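Local coordinates for putative glycosyltransferase (Mannosyltransferase) involved in glycosylating the PBCV-1 major capsid protein (PDB 2P73) that binds a manganese ion and UDP and probably transfers sugars, as the GT-A-type domain of a larger viral protein thought to glycosylate the major capsid protein, at residues Ser72-Leu77 with Phe126-Ala131; Asp82-Pro87 with Val194-Thr199; Tyr107-Glu112 with Ile120-Lys125. All blocks are in the same frame, centred on the assembly; numbering follows the deposited sequence.

Interaction 1: residues Ser72-Leu77 with Phe126-Ala131; sequences STEWFL and FVHKDA
The carbonyl oxygen Glu74 O is held by two neighbouring groups: Lys129 N donates to Glu74 O at 2.9 Å, the donor standing above the carbonyl plane, and His128 CA-H makes a longer contact to the same oxygen. Glu74 O also lies over one face of the imidazole. The bond lies at the end of an antiparallel strand pair, 75-77 against 126-128, in the central mixed sheet of a GT-A glycosyltransferase fold. Phe76 and Val127 form the hydrogen-bonded pair, with Phe76 N to Val127 O and Val127 N to Phe76 O both 2.7 Å and nearly straight; Trp75 with His128 and Leu77 with Phe126 are the non-hydrogen-bonded pairs flanking it.

Side chains of these flanking pairs share one face of the sheet. His128, with CG anti to its backbone N (chi1 -171°), lays CB over the six-membered ring of Trp75 and turns its imidazole edge to that ring in a T-shaped stack, centroids 4.9 Å apart and planes at 86°. The imidazole is also tied within its own segment, as Asp130 N donates to His128 ND1. On the other face, the Phe76 ring receives Lys129 CA at its edge and packs on Ile63 and Ala67 of helix 59-69, which also covers Val127. Back beside Trp75, the Phe126 ring turns one face to Leu77, whose methyl CD1 sits 3.7 Å from the ring centroid and only 6° off the normal, a nearly central CH-pi contact.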
loop_
_atom_site.group_PDB
_atom_site.type_symbol
_atom_site.label_atom_id
_atom_site.label_comp_id
_atom_site.label_asym_id
_atom_site.label_seq_id
_atom_site.Cartn_x
_atom_site.Cartn_y
_atom_site.Cartn_z
ATOM N N SER A 72 18.673 -4.747 -1.689
ATOM C CA SER A 72 18.787 -4.762 -3.145
ATOM C C SER A 72 17.504 -4.368 -3.910
ATOM O O SER A 72 17.513 -4.326 -5.148
ATOM C CB SER A 72 19.326 -6.118 -3.595
ATOM O OG SER A 72 20.641 -6.299 -3.070
ATOM N N THR A 73 16.422 -4.085 -3.166
ATOM C CA THR A 73 15.093 -3.760 -3.728
ATOM C C THR A 73 15.139 -2.532 -4.611
ATOM O O THR A 73 15.773 -1.541 -4.247
ATOM C CB THR A 73 14.084 -3.458 -2.609
ATOM O OG1 THR A 73 14.035 -4.559 -1.701
ATOM C CG2 THR A 73 12.691 -3.206 -3.171
ATOM N N GLU A 74 14.468 -2.585 -5.759
ATOM C CA GLU A 74 14.277 -1.380 -6.571
ATOM C C GLU A 74 12.968 -0.636 -6.282
ATOM O O GLU A 74 12.957 0.590 -6.224
ATOM C CB GLU A 74 14.393 -1.673 -8.068
ATOM C CG GLU A 74 14.861 -0.434 -8.840
ATOM C CD GLU A 74 14.887 -0.604 -10.353
ATOM O OE1 GLU A 74 15.240 -1.721 -10.841
ATOM O OE2 GLU A 74 14.567 0.407 -11.042
ATOM N N TRP A 75 11.874 -1.388 -6.137
ATOM C CA TRP A 75 10.559 -0.841 -5.825
ATOM C C TRP A 75 9.996 -1.462 -4.542
ATOM O O TRP A 75 9.971 -2.692 -4.392
ATOM C CB TRP A 75 9.592 -1.069 -6.983
ATOM C CG TRP A 75 9.895 -0.236 -8.206
ATOM C CD1 TRP A 75 10.578 -0.636 -9.321
ATOM C CD2 TRP A 75 9.509 1.128 -8.436
ATOM N NE1 TRP A 75 10.647 0.402 -10.230
ATOM C CE2 TRP A 75 10.010 1.497 -9.707
ATOM C CE3 TRP A 75 8.785 2.077 -7.690
ATOM C CZ2 TRP A 75 9.807 2.771 -10.253
ATOM C CZ3 TRP A 75 8.594 3.348 -8.230
ATOM C CH2 TRP A 75 9.105 3.680 -9.502
ATOM N N PHE A 76 9.578 -0.619 -3.604
ATOM C CA PHE A 76 8.860 -1.109 -2.418
ATOM C C PHE A 76 7.385 -0.909 -2.664
ATOM O O PHE A 76 6.967 0.156 -3.141
ATOM C CB PHE A 76 9.287 -0.376 -1.149
ATOM C CG PHE A 76 10.748 -0.562 -0.796
ATOM C CD1 PHE A 76 11.159 -1.630 0.007
ATOM C CD2 PHE A 76 11.705 0.340 -1.254
ATOM C CE1 PHE A 76 12.495 -1.797 0.339
ATOM C CE2 PHE A 76 13.058 0.173 -0.926
ATOM C CZ PHE A 76 13.446 -0.903 -0.121
ATOM N N LEU A 77 6.595 -1.933 -2.372
ATOM C CA LEU A 77 5.161 -1.842 -2.580
ATOM C C LEU A 77 4.415 -2.016 -1.274
ATOM O O LEU A 77 4.410 -3.111 -0.692
ATOM C CB LEU A 77 4.674 -2.839 -3.636
ATOM C CG LEU A 77 3.157 -2.966 -3.814
ATOM C CD1 LEU A 77 2.496 -1.624 -4.209
ATOM C CD2 LEU A 77 2.795 -4.083 -4.816
ATOM N N PHE A 126 3.463 2.409 -4.727
ATOM C CA PHE A 126 4.809 2.026 -5.180
ATOM C C PHE A 126 5.818 3.097 -4.837
ATOM O O PHE A 126 5.643 4.257 -5.235
ATOM C CB PHE A 126 4.865 1.803 -6.686
ATOM C CG PHE A 126 4.167 0.571 -7.137
ATOM C CD1 PHE A 126 4.870 -0.607 -7.319
ATOM C CD2 PHE A 126 2.799 0.589 -7.394
ATOM C CE1 PHE A 126 4.220 -1.752 -7.754
ATOM C CE2 PHE A 126 2.142 -0.560 -7.825
ATOM C CZ PHE A 126 2.858 -1.729 -8.009
ATOM N N VAL A 127 6.875 2.711 -4.122
ATOM C CA VAL A 127 7.918 3.645 -3.716
ATOM C C VAL A 127 9.286 3.151 -4.224
ATOM O O VAL A 127 9.762 2.068 -3.848
ATOM C CB VAL A 127 7.966 3.821 -2.167
ATOM C CG1 VAL A 127 8.868 4.979 -1.784
ATOM C CG2 VAL A 127 6.585 4.027 -1.580
ATOM N N HIS A 128 9.907 3.942 -5.086
ATOM C CA HIS A 128 11.224 3.620 -5.600
ATOM C C HIS A 128 12.209 3.756 -4.450
ATOM O O HIS A 128 12.016 4.612 -3.563
ATOM C CB HIS A 128 11.588 4.555 -6.752
ATOM C CG HIS A 128 12.829 4.159 -7.492
ATOM N ND1 HIS A 128 14.090 4.582 -7.115
ATOM C CD2 HIS A 128 13.002 3.402 -8.600
ATOM C CE1 HIS A 128 14.985 4.084 -7.950
ATOM N NE2 HIS A 128 14.350 3.367 -8.861
ATOM N N LYS A 129 13.244 2.906 -4.458
ATOM C CA LYS A 129 14.283 2.917 -3.425
ATOM C C LYS A 129 14.880 4.292 -3.173
ATOM O O LYS A 129 15.294 4.570 -2.057
ATOM C CB LYS A 129 15.423 1.922 -3.755
ATOM C CG LYS A 129 16.202 2.230 -5.034
ATOM C CD LYS A 129 17.487 1.406 -5.136
ATOM C CE LYS A 129 18.136 1.554 -6.512
ATOM N NZ LYS A 129 19.317 0.619 -6.731
ATOM N N ASP A 130 14.942 5.135 -4.207
ATOM C CA ASP A 130 15.511 6.480 -4.095
ATOM C C ASP A 130 14.580 7.497 -3.412
ATOM O O ASP A 130 14.896 8.693 -3.340
ATOM C CB ASP A 130 15.931 7.003 -5.478
ATOM C CG ASP A 130 17.204 6.333 -6.012
ATOM O OD1 ASP A 130 18.100 5.929 -5.223
ATOM O OD2 ASP A 130 17.327 6.226 -7.245
ATOM N N ALA A 131 13.436 7.025 -2.923
ATOM C CA ALA A 131 12.444 7.879 -2.285
ATOM C C ALA A 131 12.358 7.477 -0.827
ATOM O O ALA A 131 11.498 7.945 -0.082
ATOM C CB ALA A 131 11.086 7.732 -2.972
#

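Interaction 2: residues Asp82-Pro87 with Val194-Thr199; sequences DVYVNP and VHMCGT. With MN (manganese (II) ion), chain B; UDP (uridine-5'-diphosphate), chain C.
Asp82 and His195 are neighbouring ligands of one manganese ion: Asp82 OD1 lies 2.3 Å and His195 NE2 2.1 Å from the metal. Asp80, which also binds the manganese, makes with Asp82 the DxD motif of a GT-A glycosyltransferase. Oxygens O1A and O1B of UDP bind the ion too, so both phosphates are held by one metal, whose charge probably offsets theirs. A chi1 of 56° sets the Asp82 carboxylate between its backbone N and carbonyl carbon, which brings OD1 to the metal while OD2 makes a salt bridge to Arg204, itself a UDP ligand. The backbone of Asp82 holds the other segment as well, because Met196 N donates to Asp82 O at 2.9 Å with an N-H...O angle of 174°.

Val83 pairs with His195 in antiparallel, non-hydrogen-bonded register. Its CG2 covers one face of the imidazole, while Cys197 CB lies over the opposite face, so the metal ligand is sandwiched; Asn178 accepts from His195 ND1 and helps fix the ring's rotation. Beyond His195, Gly198 N donates to UDP O2B at 3.1 Å.

Tyr84 and Val194 are the hydrogen-bonded pair, linked by Tyr84 N to Val194 O at 3.0 Å and Val194 N to Tyr84 O at 2.9 Å. The two side chains run alongside each other, with Val194 CB over the phenol face and CG1 3.6 Å from Tyr84 CZ; Met196 CG approaches the ring's edge. Farther on, Asn86 CB only grazes Val194 CG2.

Strand 83-85 is one outer strand of a three-stranded sheet, with 193-195 between it and 179-180. Helix 20-36 packs on Tyr84 and Val85, and helix 201-210 covers Tyr84 and Met196.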
loop_
_atom_site.group_PDB
_atom_site.type_symbol
_atom_site.label_atom_id
_atom_site.label_comp_id
_atom_site.label_asym_id
_atom_site.label_seq_id
_atom_site.Cartn_x
_atom_site.Cartn_y
_atom_site.Cartn_z
ATOM N N ASP A 82 -5.912 -4.503 4.595
ATOM C CA ASP A 82 -7.228 -4.906 4.062
ATOM C C ASP A 82 -7.220 -4.981 2.540
ATOM O O ASP A 82 -8.266 -4.875 1.886
ATOM C CB ASP A 82 -8.315 -3.956 4.553
ATOM C CG ASP A 82 -8.023 -2.514 4.214
ATOM O OD1 ASP A 82 -6.845 -2.191 3.965
ATOM O OD2 ASP A 82 -8.970 -1.701 4.162
ATOM N N VAL A 83 -6.016 -5.108 1.980
ATOM C CA VAL A 83 -5.835 -5.365 0.567
ATOM C C VAL A 83 -5.370 -6.818 0.418
ATOM O O VAL A 83 -4.395 -7.242 1.077
ATOM C CB VAL A 83 -4.751 -4.436 -0.075
ATOM C CG1 VAL A 83 -4.497 -4.834 -1.523
ATOM C CG2 VAL A 83 -5.165 -2.956 -0.019
ATOM N N TYR A 84 -6.052 -7.559 -0.453
ATOM C CA TYR A 84 -5.623 -8.906 -0.824
ATOM C C TYR A 84 -5.444 -9.094 -2.337
ATOM O O TYR A 84 -5.917 -8.300 -3.152
ATOM C CB TYR A 84 -6.608 -9.944 -0.301
ATOM C CG TYR A 84 -7.973 -9.842 -0.918
ATOM C CD1 TYR A 84 -8.346 -10.659 -1.979
ATOM C CD2 TYR A 84 -8.892 -8.911 -0.454
ATOM C CE1 TYR A 84 -9.605 -10.556 -2.543
ATOM C CE2 TYR A 84 -10.155 -8.805 -1.018
ATOM C CZ TYR A 84 -10.505 -9.626 -2.049
ATOM O OH TYR A 84 -11.762 -9.496 -2.605
ATOM N N VAL A 85 -4.758 -10.183 -2.673
ATOM C CA VAL A 85 -4.480 -10.586 -4.035
ATOM C C VAL A 85 -5.685 -11.373 -4.485
ATOM O O VAL A 85 -6.104 -12.301 -3.808
ATOM C CB VAL A 85 -3.195 -11.466 -4.093
ATOM C CG1 VAL A 85 -2.979 -12.088 -5.497
ATOM C CG2 VAL A 85 -1.992 -10.651 -3.672
ATOM N N ASN A 86 -6.257 -10.958 -5.606
ATOM C CA ASN A 86 -7.399 -11.617 -6.213
ATOM C C ASN A 86 -6.975 -13.024 -6.683
ATOM O O ASN A 86 -6.124 -13.138 -7.564
ATOM C CB ASN A 86 -7.858 -10.755 -7.379
ATOM C CG ASN A 86 -9.025 -11.340 -8.138
ATOM O OD1 ASN A 86 -9.744 -12.193 -7.629
ATOM N ND2 ASN A 86 -9.217 -10.874 -9.379
ATOM N N PRO A 87 -7.561 -14.095 -6.086
ATOM C CA PRO A 87 -7.121 -15.472 -6.375
ATOM C C PRO A 87 -7.195 -15.845 -7.854
ATOM O O PRO A 87 -6.446 -16.705 -8.304
ATOM C CB PRO A 87 -8.069 -16.344 -5.538
ATOM C CG PRO A 87 -8.570 -15.423 -4.434
ATOM C CD PRO A 87 -8.669 -14.071 -5.109
ATOM N N VAL A 194 -7.233 -6.099 -4.465
ATOM C CA VAL A 194 -8.584 -5.677 -4.104
ATOM C C VAL A 194 -8.574 -5.068 -2.690
ATOM O O VAL A 194 -8.040 -5.691 -1.776
ATOM C CB VAL A 194 -9.565 -6.861 -4.200
ATOM C CG1 VAL A 194 -10.970 -6.460 -3.722
ATOM C CG2 VAL A 194 -9.612 -7.405 -5.659
ATOM N N HIS A 195 -9.126 -3.855 -2.539
ATOM C CA HIS A 195 -9.033 -3.066 -1.294
ATOM C C HIS A 195 -10.398 -3.005 -0.622
ATOM O O HIS A 195 -11.351 -2.471 -1.193
ATOM C CB HIS A 195 -8.587 -1.629 -1.593
ATOM C CG HIS A 195 -8.146 -0.835 -0.392
ATOM N ND1 HIS A 195 -7.528 0.387 -0.519
ATOM C CD2 HIS A 195 -8.188 -1.093 0.940
ATOM C CE1 HIS A 195 -7.223 0.856 0.678
ATOM N NE2 HIS A 195 -7.608 -0.023 1.586
ATOM N N MET A 196 -10.485 -3.539 0.594
ATOM C CA MET A 196 -11.718 -3.481 1.373
ATOM C C MET A 196 -11.776 -2.193 2.165
ATOM O O MET A 196 -12.052 -2.201 3.354
ATOM C CB MET A 196 -11.808 -4.653 2.328
ATOM C CG MET A 196 -11.797 -6.019 1.677
ATOM S SD MET A 196 -11.807 -7.289 2.933
ATOM C CE MET A 196 -10.179 -7.129 3.664
ATOM N N CYS A 197 -11.509 -1.090 1.483
ATOM C CA CYS A 197 -11.353 0.242 2.084
ATOM C C CYS A 197 -12.627 0.806 2.746
ATOM O O CYS A 197 -13.734 0.716 2.174
ATOM C CB CYS A 197 -10.879 1.196 1.000
ATOM S SG CYS A 197 -10.811 2.902 1.516
ATOM N N GLY A 198 -12.459 1.405 3.929
ATOM C CA GLY A 198 -13.551 2.116 4.612
ATOM C C GLY A 198 -14.699 1.244 5.120
ATOM O O GLY A 198 -15.869 1.658 5.079
ATOM N N THR A 199 -14.355 0.039 5.582
ATOM C CA THR A 199 -15.299 -0.915 6.184
ATOM C C THR A 199 -14.736 -1.359 7.530
ATOM O O THR A 199 -13.539 -1.176 7.793
ATOM C CB THR A 199 -15.494 -2.165 5.299
ATOM O OG1 THR A 199 -14.214 -2.636 4.860
ATOM C CG2 THR A 199 -16.360 -1.855 4.073
HETATM MN MN MN B . -7.049 0.093 3.616
HETATM N N1 UDP C . -3.875 0.266 10.717
HETATM C C2 UDP C . -3.605 -0.569 11.796
HETATM N N3 UDP C . -4.565 -0.821 12.732
HETATM C C4 UDP C . -5.818 -0.273 12.601
HETATM C C5 UDP C . -6.096 0.564 11.508
HETATM C C6 UDP C . -5.020 1.028 10.742
HETATM O O2 UDP C . -2.512 -1.077 11.978
HETATM O O4 UDP C . -6.655 -0.539 13.466
HETATM C "C1'" UDP C . -2.809 0.517 9.727
HETATM C "C2'" UDP C . -2.676 -0.748 8.897
HETATM O "O2'" UDP C . -1.303 -1.008 8.713
HETATM C "C3'" UDP C . -3.396 -0.421 7.601
HETATM C "C4'" UDP C . -3.347 1.106 7.520
HETATM O "O4'" UDP C . -3.116 1.581 8.838
HETATM O "O3'" UDP C . -2.758 -1.060 6.518
HETATM C "C5'" UDP C . -4.620 1.746 6.993
HETATM O "O5'" UDP C . -5.716 1.279 7.747
HETATM P PA UDP C . -7.117 1.008 7.028
HETATM O O1A UDP C . -6.932 0.108 5.863
HETATM O O2A UDP C . -8.154 0.503 7.934
HETATM O O3A UDP C . -7.534 2.449 6.407
HETATM P PB UDP C . -8.649 2.645 5.263
HETATM O O1B UDP C . -8.255 2.092 3.936
HETATM O O2B UDP C . -9.891 1.932 5.645
HETATM O O3B UDP C . -8.888 4.110 5.071
#

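Interaction 3: residues Tyr107-Glu112 with Ile120-Lys125; sequences YHTFHE and INTGVK
Two hydrogen bonds join Asn121 to the segment 107-112, where strands 107-110 and 124-128 of the central GT-A sheet part on the way to the nucleotide site. Asn121 N donates to Phe110 O at 2.8 Å; Asn121 ND2 donates to Glu112 OE1 at 2.9 Å, in the amide plane but 35° out of the carboxylate plane, on the anti side. A chi1 of -176° swings the Asn121 amide away from its own N, so that ND2 reaches this carboxylate while OD1 accepts from Gly123 N, an Asx turn, and from Asn178.

Apolar packing accompanies the polar bonds. Ile120 crosses Thr109 at about a right angle, its CG2 3.8 Å from Thr109 CG2. Phe110 meets Val124 with CE2 3.8 Å from CG1, and its ring edge faces Val124 O. The aliphatic part of Lys125 runs alongside Tyr107, CD at the ring's edge.

Charge pairing adds to this: Lys125 NZ makes salt bridges to Glu153 and Glu135, and Tyr107 OH is hydrogen-bonded to Glu135.

Both ends of the Asn121 amide are therefore engaged, which probably fixes its orientation; the nearest atoms of its side chain and that of the manganese ligand His195 are about 3 Å apart, and Asn178, bonded to both, links them.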
loop_
_atom_site.group_PDB
_atom_site.type_symbol
_atom_site.label_atom_id
_atom_site.label_comp_id
_atom_site.label_asym_id
_atom_site.label_seq_id
_atom_site.Cartn_x
_atom_site.Cartn_y
_atom_site.Cartn_z
ATOM N N TYR A 107 7.264 7.742 -7.259
ATOM C CA TYR A 107 6.026 7.202 -6.695
ATOM C C TYR A 107 5.047 6.823 -7.795
ATOM O O TYR A 107 4.818 7.613 -8.713
ATOM C CB TYR A 107 5.336 8.230 -5.784
ATOM C CG TYR A 107 5.941 8.408 -4.407
ATOM C CD1 TYR A 107 5.392 7.771 -3.291
ATOM C CD2 TYR A 107 7.026 9.251 -4.209
ATOM C CE1 TYR A 107 5.937 7.938 -2.030
ATOM C CE2 TYR A 107 7.581 9.427 -2.943
ATOM C CZ TYR A 107 7.031 8.764 -1.855
ATOM O OH TYR A 107 7.585 8.953 -0.588
ATOM N N HIS A 108 4.467 5.625 -7.703
ATOM C CA HIS A 108 3.281 5.325 -8.492
ATOM C C HIS A 108 2.124 5.202 -7.530
ATOM O O HIS A 108 2.174 4.425 -6.568
ATOM C CB HIS A 108 3.415 4.058 -9.325
ATOM C CG HIS A 108 4.391 4.177 -10.445
ATOM N ND1 HIS A 108 5.718 3.827 -10.313
ATOM C CD2 HIS A 108 4.240 4.616 -11.716
ATOM C CE1 HIS A 108 6.340 4.032 -11.460
ATOM N NE2 HIS A 108 5.468 4.511 -12.328
ATOM N N THR A 109 1.092 5.994 -7.797
ATOM C CA THR A 109 -0.050 6.093 -6.901
ATOM C C THR A 109 -1.348 5.932 -7.683
ATOM O O THR A 109 -1.297 5.765 -8.903
ATOM C CB THR A 109 -0.011 7.414 -6.083
ATOM O OG1 THR A 109 -1.058 7.392 -5.117
ATOM C CG2 THR A 109 -0.201 8.630 -6.952
ATOM N N PHE A 110 -2.483 5.979 -6.993
ATOM C CA PHE A 110 -3.768 5.672 -7.610
ATOM C C PHE A 110 -4.866 6.589 -7.082
ATOM O O PHE A 110 -4.909 6.901 -5.892
ATOM C CB PHE A 110 -4.143 4.209 -7.368
ATOM C CG PHE A 110 -3.103 3.231 -7.836
ATOM C CD1 PHE A 110 -3.089 2.788 -9.148
ATOM C CD2 PHE A 110 -2.138 2.755 -6.964
ATOM C CE1 PHE A 110 -2.135 1.890 -9.582
ATOM C CE2 PHE A 110 -1.180 1.855 -7.392
ATOM C CZ PHE A 110 -1.179 1.422 -8.702
ATOM N N HIS A 111 -5.752 7.017 -7.975
ATOM C CA HIS A 111 -6.896 7.834 -7.588
ATOM C C HIS A 111 -8.109 6.966 -7.265
ATOM O O HIS A 111 -8.088 5.753 -7.469
ATOM C CB HIS A 111 -7.244 8.830 -8.696
ATOM C CG HIS A 111 -7.920 8.207 -9.877
ATOM N ND1 HIS A 111 -9.180 7.655 -9.808
ATOM C CD2 HIS A 111 -7.510 8.050 -11.158
ATOM C CE1 HIS A 111 -9.519 7.184 -10.995
ATOM N NE2 HIS A 111 -8.523 7.411 -11.832
ATOM N N GLU A 112 -9.164 7.596 -6.759
ATOM C CA GLU A 112 -10.357 6.875 -6.333
ATOM C C GLU A 112 -11.624 7.641 -6.697
ATOM O O GLU A 112 -12.655 7.502 -6.038
ATOM C CB GLU A 112 -10.315 6.612 -4.827
ATOM C CG GLU A 112 -9.939 7.827 -3.995
ATOM C CD GLU A 112 -10.223 7.634 -2.519
ATOM O OE1 GLU A 112 -10.078 6.495 -2.028
ATOM O OE2 GLU A 112 -10.593 8.621 -1.849
ATOM N N ILE A 120 -5.965 10.893 -4.115
ATOM C CA ILE A 120 -5.258 9.609 -4.178
ATOM C C ILE A 120 -5.666 8.720 -3.016
ATOM O O ILE A 120 -6.215 9.196 -2.011
ATOM C CB ILE A 120 -3.706 9.747 -4.166
ATOM C CG1 ILE A 120 -3.227 10.452 -2.885
ATOM C CG2 ILE A 120 -3.200 10.416 -5.459
ATOM C CD1 ILE A 120 -1.706 10.513 -2.739
ATOM N N ASN A 121 -5.388 7.429 -3.171
ATOM C CA ASN A 121 -5.585 6.439 -2.141
ATOM C C ASN A 121 -4.277 5.680 -1.999
ATOM O O ASN A 121 -3.848 4.987 -2.940
ATOM C CB ASN A 121 -6.695 5.483 -2.549
ATOM C CG ASN A 121 -7.028 4.484 -1.471
ATOM O OD1 ASN A 121 -6.250 3.587 -1.184
ATOM N ND2 ASN A 121 -8.192 4.636 -0.863
ATOM N N THR A 122 -3.649 5.801 -0.834
ATOM C CA THR A 122 -2.314 5.258 -0.637
ATOM C C THR A 122 -2.309 3.875 0.017
ATOM O O THR A 122 -1.299 3.473 0.561
ATOM C CB THR A 122 -1.381 6.230 0.121
ATOM O OG1 THR A 122 -2.035 6.674 1.314
ATOM C CG2 THR A 122 -0.998 7.447 -0.748
ATOM N N GLY A 123 -3.431 3.153 -0.082
ATOM C CA GLY A 123 -3.533 1.760 0.369
ATOM C C GLY A 123 -2.738 0.780 -0.487
ATOM O O GLY A 123 -2.419 -0.312 -0.048
ATOM N N VAL A 124 -2.459 1.173 -1.728
ATOM C CA VAL A 124 -1.484 0.500 -2.584
ATOM C C VAL A 124 -0.558 1.605 -3.098
ATOM O O VAL A 124 -1.016 2.541 -3.782
ATOM C CB VAL A 124 -2.166 -0.233 -3.759
ATOM C CG1 VAL A 124 -1.136 -0.805 -4.727
ATOM C CG2 VAL A 124 -3.099 -1.314 -3.249
ATOM N N LYS A 125 0.725 1.513 -2.770
ATOM C CA LYS A 125 1.666 2.575 -3.103
ATOM C C LYS A 125 2.999 1.992 -3.553
ATOM O O LYS A 125 3.597 1.179 -2.849
ATOM C CB LYS A 125 1.876 3.501 -1.903
ATOM C CG LYS A 125 2.817 4.663 -2.174
ATOM C CD LYS A 125 2.802 5.664 -1.030
ATOM C CE LYS A 125 3.409 5.070 0.231
ATOM N NZ LYS A 125 3.704 6.115 1.250
#

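Interactions 1 and 3 lie on consecutive parts of strand 124-128, which pairs with strand 75-79 in the first and borders strand 107-110 in the second; their centres are 15 Å apart and they touch, Phe126 N lying 3.0 Å from His108 O. Interaction 2 belongs to the separate three-stranded sheet, its centre 22 Å from that of interaction 1 and on the opposite side of the chain's centre. Along the chain, interaction 3 is nested within the loops closed by both others, whereas interactions 1 and 2 interleave. Interaction 3 touches interaction 2 through Asn121 and His195, so the central sheet leads directly to the manganese and UDP site.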